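Local coordinates for protein enoyl-CoA hydratase/carnithine racemase (PDB 4NEK) that probably isomerises enoyl-CoA thioesters, moving the double bond between the delta(3) and delta(2) positions, at residues Val95-Arg99 / Leu182-Ala186; Thr122-Met126 / Gly159-Val164; Ala234-Ala238 / Pro248-Lys252. One frame throughout, in Å; residues are numbered along the deposited sequence.

Contact 1: residues Val95-Arg99 / Leu182-Ala186; sequences VAAVR and LEETA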
loop_
_atom_site.group_PDB
_atom_site.type_symbol
_atom_site.label_atom_id
_atom_site.label_comp_id
_atom_site.label_asym_id
_atom_site.label_seq_id
_atom_site.Cartn_x
_atom_site.Cartn_y
_atom_site.Cartn_z
ATOM N N VAL C 95 -14.374 4.975 21.353
ATOM C CA VAL C 95 -14.405 5.059 19.906
ATOM C C VAL C 95 -14.484 6.519 19.539
ATOM O O VAL C 95 -15.180 7.266 20.209
ATOM C CB VAL C 95 -15.680 4.381 19.380
ATOM C CG1 VAL C 95 -15.783 4.516 17.852
ATOM C CG2 VAL C 95 -15.704 2.918 19.795
ATOM N N ALA C 96 -13.757 6.935 18.526
ATOM C CA ALA C 96 -13.818 8.316 18.091
ATOM C C ALA C 96 -14.130 8.422 16.620
ATOM O O ALA C 96 -13.769 7.555 15.861
ATOM C CB ALA C 96 -12.505 8.982 18.355
ATOM N N ALA C 97 -14.819 9.491 16.242
ATOM C CA ALA C 97 -15.093 9.753 14.860
ATOM C C ALA C 97 -14.585 11.128 14.591
ATOM O O ALA C 97 -15.079 12.086 15.171
ATOM C CB ALA C 97 -16.590 9.692 14.608
ATOM N N VAL C 98 -13.596 11.245 13.708
ATOM C CA VAL C 98 -12.971 12.508 13.432
ATOM C C VAL C 98 -13.207 12.983 12.029
ATOM O O VAL C 98 -13.455 12.192 11.146
ATOM C CB VAL C 98 -11.468 12.431 13.690
ATOM C CG1 VAL C 98 -11.206 11.871 15.073
ATOM C CG2 VAL C 98 -10.770 11.507 12.732
ATOM N N ARG C 99 -13.077 14.280 11.824
ATOM C CA ARG C 99 -13.211 14.907 10.509
ATOM C C ARG C 99 -12.659 16.287 10.554
ATOM O O ARG C 99 -12.420 16.813 11.624
ATOM C CB ARG C 99 -14.681 14.990 10.090
ATOM C CG ARG C 99 -15.459 15.993 10.920
ATOM C CD ARG C 99 -16.917 15.621 11.047
ATOM N NE ARG C 99 -17.525 15.586 9.740
ATOM C CZ ARG C 99 -18.696 15.040 9.472
ATOM N NH1 ARG C 99 -19.459 14.501 10.419
ATOM N NH2 ARG C 99 -19.116 15.039 8.226
ATOM N N LEU C 182 -20.311 8.836 8.722
ATOM C CA LEU C 182 -19.250 8.686 9.682
ATOM C C LEU C 182 -19.776 8.381 11.075
ATOM O O LEU C 182 -19.347 7.410 11.710
ATOM C CB LEU C 182 -18.384 9.930 9.669
ATOM C CG LEU C 182 -17.356 10.037 10.791
ATOM C CD1 LEU C 182 -16.251 9.014 10.635
ATOM C CD2 LEU C 182 -16.740 11.436 10.817
ATOM N N GLU C 183 -20.713 9.189 11.544
ATOM C CA GLU C 183 -21.243 9.040 12.898
ATOM C C GLU C 183 -22.012 7.741 13.064
ATOM O O GLU C 183 -21.869 7.037 14.078
ATOM C CB GLU C 183 -22.110 10.224 13.278
ATOM C CG GLU C 183 -21.317 11.519 13.433
ATOM C CD GLU C 183 -22.073 12.676 14.130
ATOM O OE1 GLU C 183 -23.167 12.419 14.705
ATOM O OE2 GLU C 183 -21.565 13.847 14.136
ATOM N N GLU C 184 -22.762 7.374 12.035
ATOM C CA GLU C 184 -23.500 6.123 12.070
ATOM C C GLU C 184 -22.570 4.935 12.185
ATOM O O GLU C 184 -22.815 3.982 12.901
ATOM C CB GLU C 184 -24.214 5.962 10.765
ATOM C CG GLU C 184 -25.441 5.101 10.901
ATOM C CD GLU C 184 -26.308 5.015 9.627
ATOM O OE1 GLU C 184 -26.056 5.769 8.642
ATOM O OE2 GLU C 184 -27.279 4.206 9.626
ATOM N N THR C 185 -21.490 4.985 11.423
ATOM C CA THR C 185 -20.549 3.881 11.387
ATOM C C THR C 185 -19.799 3.777 12.709
ATOM O O THR C 185 -19.558 2.688 13.203
ATOM C CB THR C 185 -19.538 4.109 10.269
ATOM O OG1 THR C 185 -20.243 4.241 9.044
ATOM C CG2 THR C 185 -18.604 2.958 10.134
ATOM N N ALA C 186 -19.368 4.920 13.242
ATOM C CA ALA C 186 -18.695 4.905 14.497
ATOM C C ALA C 186 -19.639 4.410 15.581
ATOM O O ALA C 186 -19.224 3.672 16.477
ATOM C CB ALA C 186 -18.164 6.274 14.836
HETATM O O HOH W 1 -19.199 14.478 13.261
#
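Ala97 meets Leu182 and Ala186 in a buried, largely apolar strand-to-helix contact, where helix 179-194 lies on the parallel part of the main sheet of the crotonase fold. The axes of 95-98 and 182-186 pass 8.4 Å apart and run antiparallel at 168°, the sense a helix takes against parallel strands in beta-alpha units. Small side chains set the spacing: the methyl CB of Ala97 lies 3.8 Å from CB of Ala186, and Leu182 CG touches the same methyl at 3.9 Å. Two residues earlier on the same face, Val95 CG1 packs against the carbonyl oxygen and CB of Ala186. With CG anti to the backbone N (chi1 170°), Leu182 puts CG against Ala97; chi2 near 69° then sets CD1 beside the same methyl and CD2 at 3.4 Å from Val98 O. CD2 also sits over one face of the Arg99 guanidinium. At the edge of that group, water 1 accepts from Arg99 NH1 at 2.9 Å and donates to Glu183 OE2 at 2.6 Å, whereas the two charged atoms remain 4.3 Å apart. Glu183 OE2 has its direct salt bridge with Arg17. The neighbouring strand 50-54 supports the helix too, Leu52 touching Ala186. Close methyl packing therefore holds helix to sheet, while the charged groups lie at the Arg99 end, where they probably attract each other across the shared water.

Contact 2: residues Thr122-Met126 / Gly159-Val164; sequences TRFHM and GEPFGV
Phe124 and Phe162 pair at the tight centre of this contact, joined by two backbone hydrogen bonds that form a single antiparallel bridge. Phe124 N donates to Phe162 O at 2.8 Å and Phe162 N returns a bond to Phe124 O at 2.9 Å. Holding CG between its backbone N and carbonyl carbon (chi1 60°), Phe162 brings its ring face to Phe124 CB, which rests 3.5 Å from the centroid in a CH-pi contact. The two ring planes are nearly parallel, at 12°, but slid so far apart that they hardly overlap. Selenomethionine Met126 brings CE to the edge of the Phe162 ring, while Val164 CG1 meets the edge of the Phe124 ring; Met155 and Leu172 extend this apolar side.

The side of Arg123, His125 and Glu160 is less tightly packed, and these residues are partly exposed. Here Pro161 lies alongside His125, its CB over the imidazole face 4.0 Å from the ring centroid and also over one face of the Arg123 guanidinium. His125 NE2 donates to Gly159 O at 2.8 Å; the acceptor is near the imidazole plane, yet the nitrogen stands above the carbonyl plane. Water takes over where the two segments diverge: water 3 links Met126 N with Glu160 O, and water 2 links Thr122 O with Val164 N, the start of helix 164-169. Glu180 of the second subunit packs on Pro161. Backbone bonds thus set the register at the aromatic centre; towards the ends a His125-Gly159 bond and two waters satisfy polar groups.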
loop_
_atom_site.group_PDB
_atom_site.type_symbol
_atom_site.label_atom_id
_atom_site.label_comp_id
_atom_site.label_asym_id
_atom_site.label_seq_id
_atom_site.Cartn_x
_atom_site.Cartn_y
_atom_site.Cartn_z
ATOM N N THR C 122 -10.099 14.715 6.556
ATOM C CA THR C 122 -9.474 14.993 7.847
ATOM C C THR C 122 -8.009 15.405 7.725
ATOM O O THR C 122 -7.233 14.821 6.957
ATOM C CB THR C 122 -9.549 13.786 8.760
ATOM O OG1 THR C 122 -10.899 13.310 8.798
ATOM C CG2 THR C 122 -9.115 14.117 10.137
ATOM N N ARG C 123 -7.650 16.429 8.473
ATOM C CA ARG C 123 -6.294 16.973 8.469
ATOM C C ARG C 123 -5.695 16.835 9.881
ATOM O O ARG C 123 -6.228 17.384 10.835
ATOM C CB ARG C 123 -6.367 18.399 8.052
ATOM C CG ARG C 123 -5.058 19.060 7.749
ATOM C CD ARG C 123 -5.303 20.511 7.328
ATOM N NE ARG C 123 -4.048 21.230 7.394
ATOM C CZ ARG C 123 -3.583 21.902 8.449
ATOM N NH1 ARG C 123 -4.284 21.986 9.561
ATOM N NH2 ARG C 123 -2.385 22.492 8.387
ATOM N N PHE C 124 -4.649 16.033 10.004
ATOM C CA PHE C 124 -4.038 15.763 11.296
ATOM C C PHE C 124 -2.816 16.643 11.433
ATOM O O PHE C 124 -2.103 16.870 10.452
ATOM C CB PHE C 124 -3.597 14.317 11.387
ATOM C CG PHE C 124 -4.709 13.334 11.209
ATOM C CD1 PHE C 124 -5.062 12.912 9.944
ATOM C CD2 PHE C 124 -5.419 12.858 12.307
ATOM C CE1 PHE C 124 -6.114 12.024 9.772
ATOM C CE2 PHE C 124 -6.453 11.978 12.152
ATOM C CZ PHE C 124 -6.802 11.548 10.883
ATOM N N HIS C 125 -2.554 17.166 12.630
ATOM C CA HIS C 125 -1.411 18.076 12.785
ATOM C C HIS C 125 -0.977 18.160 14.215
ATOM O O HIS C 125 -1.802 18.312 15.082
ATOM C CB HIS C 125 -1.808 19.460 12.283
ATOM C CG HIS C 125 -0.658 20.344 11.966
ATOM N ND1 HIS C 125 -0.822 21.668 11.618
ATOM C CD2 HIS C 125 0.676 20.114 11.962
ATOM C CE1 HIS C 125 0.361 22.218 11.421
ATOM N NE2 HIS C 125 1.287 21.292 11.604
HETATM N N MSE C 126 0.327 18.039 14.433
HETATM C CA MSE C 126 0.936 18.226 15.739
HETATM C C MSE C 126 2.000 19.307 15.672
HETATM O O MSE C 126 3.182 19.005 15.708
HETATM C CB MSE C 126 1.549 16.908 16.148
HETATM C CG MSE C 126 0.402 15.960 16.469
HETATM SE SE MSE C 126 1.066 14.093 16.580
HETATM C CE MSE C 126 -0.451 13.067 15.847
ATOM N N GLY C 159 7.036 19.193 12.176
ATOM C CA GLY C 159 5.759 19.815 12.496
ATOM C C GLY C 159 4.807 19.888 11.305
ATOM O O GLY C 159 4.059 20.833 11.170
ATOM N N GLU C 160 4.840 18.880 10.462
ATOM C CA GLU C 160 4.050 18.874 9.256
ATOM C C GLU C 160 2.723 18.151 9.396
ATOM O O GLU C 160 2.639 17.091 10.017
ATOM C CB GLU C 160 4.826 18.236 8.128
ATOM C CG GLU C 160 5.890 19.167 7.580
ATOM C CD GLU C 160 6.742 18.523 6.484
ATOM O OE1 GLU C 160 6.537 17.302 6.198
ATOM O OE2 GLU C 160 7.620 19.238 5.934
ATOM N N PRO C 161 1.664 18.720 8.809
ATOM C CA PRO C 161 0.369 18.086 8.873
ATOM C C PRO C 161 0.340 16.886 7.974
ATOM O O PRO C 161 1.164 16.777 7.087
ATOM C CB PRO C 161 -0.574 19.161 8.352
ATOM C CG PRO C 161 0.234 20.026 7.514
ATOM C CD PRO C 161 1.595 20.027 8.155
ATOM N N PHE C 162 -0.571 15.960 8.225
ATOM C CA PHE C 162 -0.679 14.779 7.395
ATOM C C PHE C 162 -2.128 14.392 7.305
ATOM O O PHE C 162 -2.957 14.985 7.992
ATOM C CB PHE C 162 0.185 13.629 7.942
ATOM C CG PHE C 162 -0.174 13.187 9.331
ATOM C CD1 PHE C 162 0.340 13.867 10.447
ATOM C CD2 PHE C 162 -1.023 12.124 9.530
ATOM C CE1 PHE C 162 0.004 13.467 11.747
ATOM C CE2 PHE C 162 -1.376 11.724 10.814
ATOM C CZ PHE C 162 -0.853 12.396 11.922
ATOM N N GLY C 163 -2.393 13.421 6.419
ATOM C CA GLY C 163 -3.721 13.082 5.983
ATOM C C GLY C 163 -4.065 11.663 6.322
ATOM O O GLY C 163 -3.295 10.966 6.993
ATOM N N VAL C 164 -5.232 11.253 5.844
ATOM C CA VAL C 164 -5.775 9.947 6.131
ATOM C C VAL C 164 -4.938 8.807 5.558
ATOM O O VAL C 164 -4.952 7.702 6.125
ATOM C CB VAL C 164 -7.235 9.829 5.650
ATOM C CG1 VAL C 164 -8.123 10.774 6.450
ATOM C CG2 VAL C 164 -7.367 10.126 4.141
HETATM O O HOH W 2 -6.425 13.779 4.642
HETATM O O HOH W 3 2.310 17.155 12.717
#

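Contact 3: residues Ala234-Ala238 / Pro248-Lys252; sequences ALNEA and PDFSK
Glu237 reaches across from helix 233-243 to the chain terminus, where its OE2 accepts a nearly straight hydrogen bond from Asp249 N at 2.9 Å (N-H...O 169°). The donor arrives on the anti side of the carboxylate, 18° out of its plane. CG of Glu237, anti to the backbone N, lies 3.4 Å from Asp249 O, and a bend at chi2 (56°) swings the carboxylate to the amide. Next to it, Phe250 presents a ring edge to the helix: Phe250 CE1 lies 3.4 Å from Ala234 O, in the ring plane, and CZ is 4.1 Å from Ala238 CB. The tail thus folds back on the last helix of this crotonase-type chain, and an Asx turn shapes it. Asp249 OD1 accepts from Ser251 N at a longer 3.3 Å, from above the carboxylate plane, and more closely from Ser251 OG at 2.6 Å through its syn lone pair. Further out, Arg246 forms a salt bridge with Glu237 OE2, so the oxygen that holds the tail amide also carries a charged partner. Pro197 touches both Ala234 and Phe250, and Asn130 of the fourth subunit packs on Ala238 and Phe250.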
loop_
_atom_site.group_PDB
_atom_site.type_symbol
_atom_site.label_atom_id
_atom_site.label_comp_id
_atom_site.label_asym_id
_atom_site.label_seq_id
_atom_site.Cartn_x
_atom_site.Cartn_y
_atom_site.Cartn_z
ATOM N N ALA C 234 -20.039 -15.325 31.302
ATOM C CA ALA C 234 -19.924 -14.951 29.889
ATOM C C ALA C 234 -19.570 -16.145 28.981
ATOM O O ALA C 234 -20.215 -16.374 27.949
ATOM C CB ALA C 234 -18.889 -13.858 29.724
ATOM N N LEU C 235 -18.567 -16.914 29.382
ATOM C CA LEU C 235 -18.265 -18.174 28.685
ATOM C C LEU C 235 -19.488 -19.088 28.650
ATOM O O LEU C 235 -19.817 -19.699 27.634
ATOM C CB LEU C 235 -17.104 -18.905 29.386
ATOM C CG LEU C 235 -16.774 -20.303 28.897
ATOM C CD1 LEU C 235 -16.538 -20.339 27.392
ATOM C CD2 LEU C 235 -15.533 -20.827 29.603
ATOM N N ASN C 236 -20.159 -19.176 29.786
ATOM C CA ASN C 236 -21.266 -20.073 29.901
ATOM C C ASN C 236 -22.359 -19.715 28.910
ATOM O O ASN C 236 -22.848 -20.568 28.184
ATOM C CB ASN C 236 -21.792 -20.053 31.329
ATOM C CG ASN C 236 -22.721 -21.203 31.575
ATOM O OD1 ASN C 236 -22.332 -22.363 31.408
ATOM N ND2 ASN C 236 -23.976 -20.900 31.868
ATOM N N GLU C 237 -22.701 -18.433 28.868
ATOM C CA GLU C 237 -23.689 -17.887 27.933
ATOM C C GLU C 237 -23.290 -18.035 26.477
ATOM O O GLU C 237 -24.126 -18.306 25.635
ATOM C CB GLU C 237 -23.932 -16.412 28.249
ATOM C CG GLU C 237 -24.789 -15.638 27.252
ATOM C CD GLU C 237 -26.179 -16.239 26.982
ATOM O OE1 GLU C 237 -26.646 -17.141 27.738
ATOM O OE2 GLU C 237 -26.808 -15.800 25.987
ATOM N N ALA C 238 -22.012 -17.892 26.182
ATOM C CA ALA C 238 -21.527 -18.074 24.806
ATOM C C ALA C 238 -21.732 -19.499 24.311
ATOM O O ALA C 238 -22.212 -19.728 23.208
ATOM C CB ALA C 238 -20.040 -17.710 24.717
ATOM N N PRO C 248 -25.993 -14.861 21.351
ATOM C CA PRO C 248 -25.821 -14.704 22.798
ATOM C C PRO C 248 -26.348 -13.364 23.246
ATOM O O PRO C 248 -26.352 -12.431 22.481
ATOM C CB PRO C 248 -24.308 -14.779 22.989
ATOM C CG PRO C 248 -23.737 -14.355 21.674
ATOM C CD PRO C 248 -24.722 -14.743 20.613
ATOM N N ASP C 249 -26.807 -13.284 24.476
ATOM C CA ASP C 249 -27.140 -12.013 25.059
ATOM C C ASP C 249 -26.221 -11.882 26.259
ATOM O O ASP C 249 -26.376 -12.591 27.257
ATOM C CB ASP C 249 -28.616 -11.956 25.470
ATOM C CG ASP C 249 -28.914 -10.831 26.486
ATOM O OD1 ASP C 249 -28.513 -9.680 26.255
ATOM O OD2 ASP C 249 -29.540 -11.103 27.531
ATOM N N PHE C 250 -25.273 -10.958 26.164
ATOM C CA PHE C 250 -24.312 -10.762 27.234
ATOM C C PHE C 250 -24.679 -9.687 28.245
ATOM O O PHE C 250 -23.869 -9.360 29.088
ATOM C CB PHE C 250 -22.949 -10.448 26.645
ATOM C CG PHE C 250 -22.322 -11.609 25.939
ATOM C CD1 PHE C 250 -21.897 -12.731 26.660
ATOM C CD2 PHE C 250 -22.124 -11.570 24.574
ATOM C CE1 PHE C 250 -21.299 -13.788 26.008
ATOM C CE2 PHE C 250 -21.515 -12.626 23.910
ATOM C CZ PHE C 250 -21.111 -13.740 24.630
ATOM N N SER C 251 -25.895 -9.156 28.175
ATOM C CA SER C 251 -26.379 -8.171 29.180
ATOM C C SER C 251 -26.239 -8.509 30.681
ATOM O O SER C 251 -26.289 -7.614 31.505
ATOM C CB SER C 251 -27.860 -7.856 28.926
ATOM O OG SER C 251 -28.102 -7.449 27.599
ATOM N N LYS C 252 -26.096 -9.770 31.065
ATOM C CA LYS C 252 -26.096 -10.108 32.491
ATOM C C LYS C 252 -24.912 -11.002 32.875
ATOM O O LYS C 252 -23.750 -10.603 32.675
ATOM C CB LYS C 252 -27.473 -10.700 32.849
ATOM C CG LYS C 252 -28.609 -9.945 32.146
ATOM C CD LYS C 252 -29.983 -10.177 32.760
ATOM C CE LYS C 252 -30.959 -9.062 32.381
ATOM N NZ LYS C 252 -31.575 -8.443 33.593
#

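How the contacts relate
Contacts 1 and 2 are neighbours, with centres 18 Å apart, and they meet where strand 94-98 ends. There Thr122 OG1 packs 3.3 Å from Arg99 CA, which brings the end of that strand beside the start of strand 123-125; the hydrogen bond of this hydroxyl goes to Ala119 O. In sequence, both segments of contact 2 fall between those of contact 1. Contact 3 follows later in the chain: its centre is 27 Å from that of contact 1 and 42 Å from that of contact 2, on the opposite side of the chain's centre from contact 2. Contacts 2 and 3 each also adjoin other subunits, whereas contact 1 is internal to the chain.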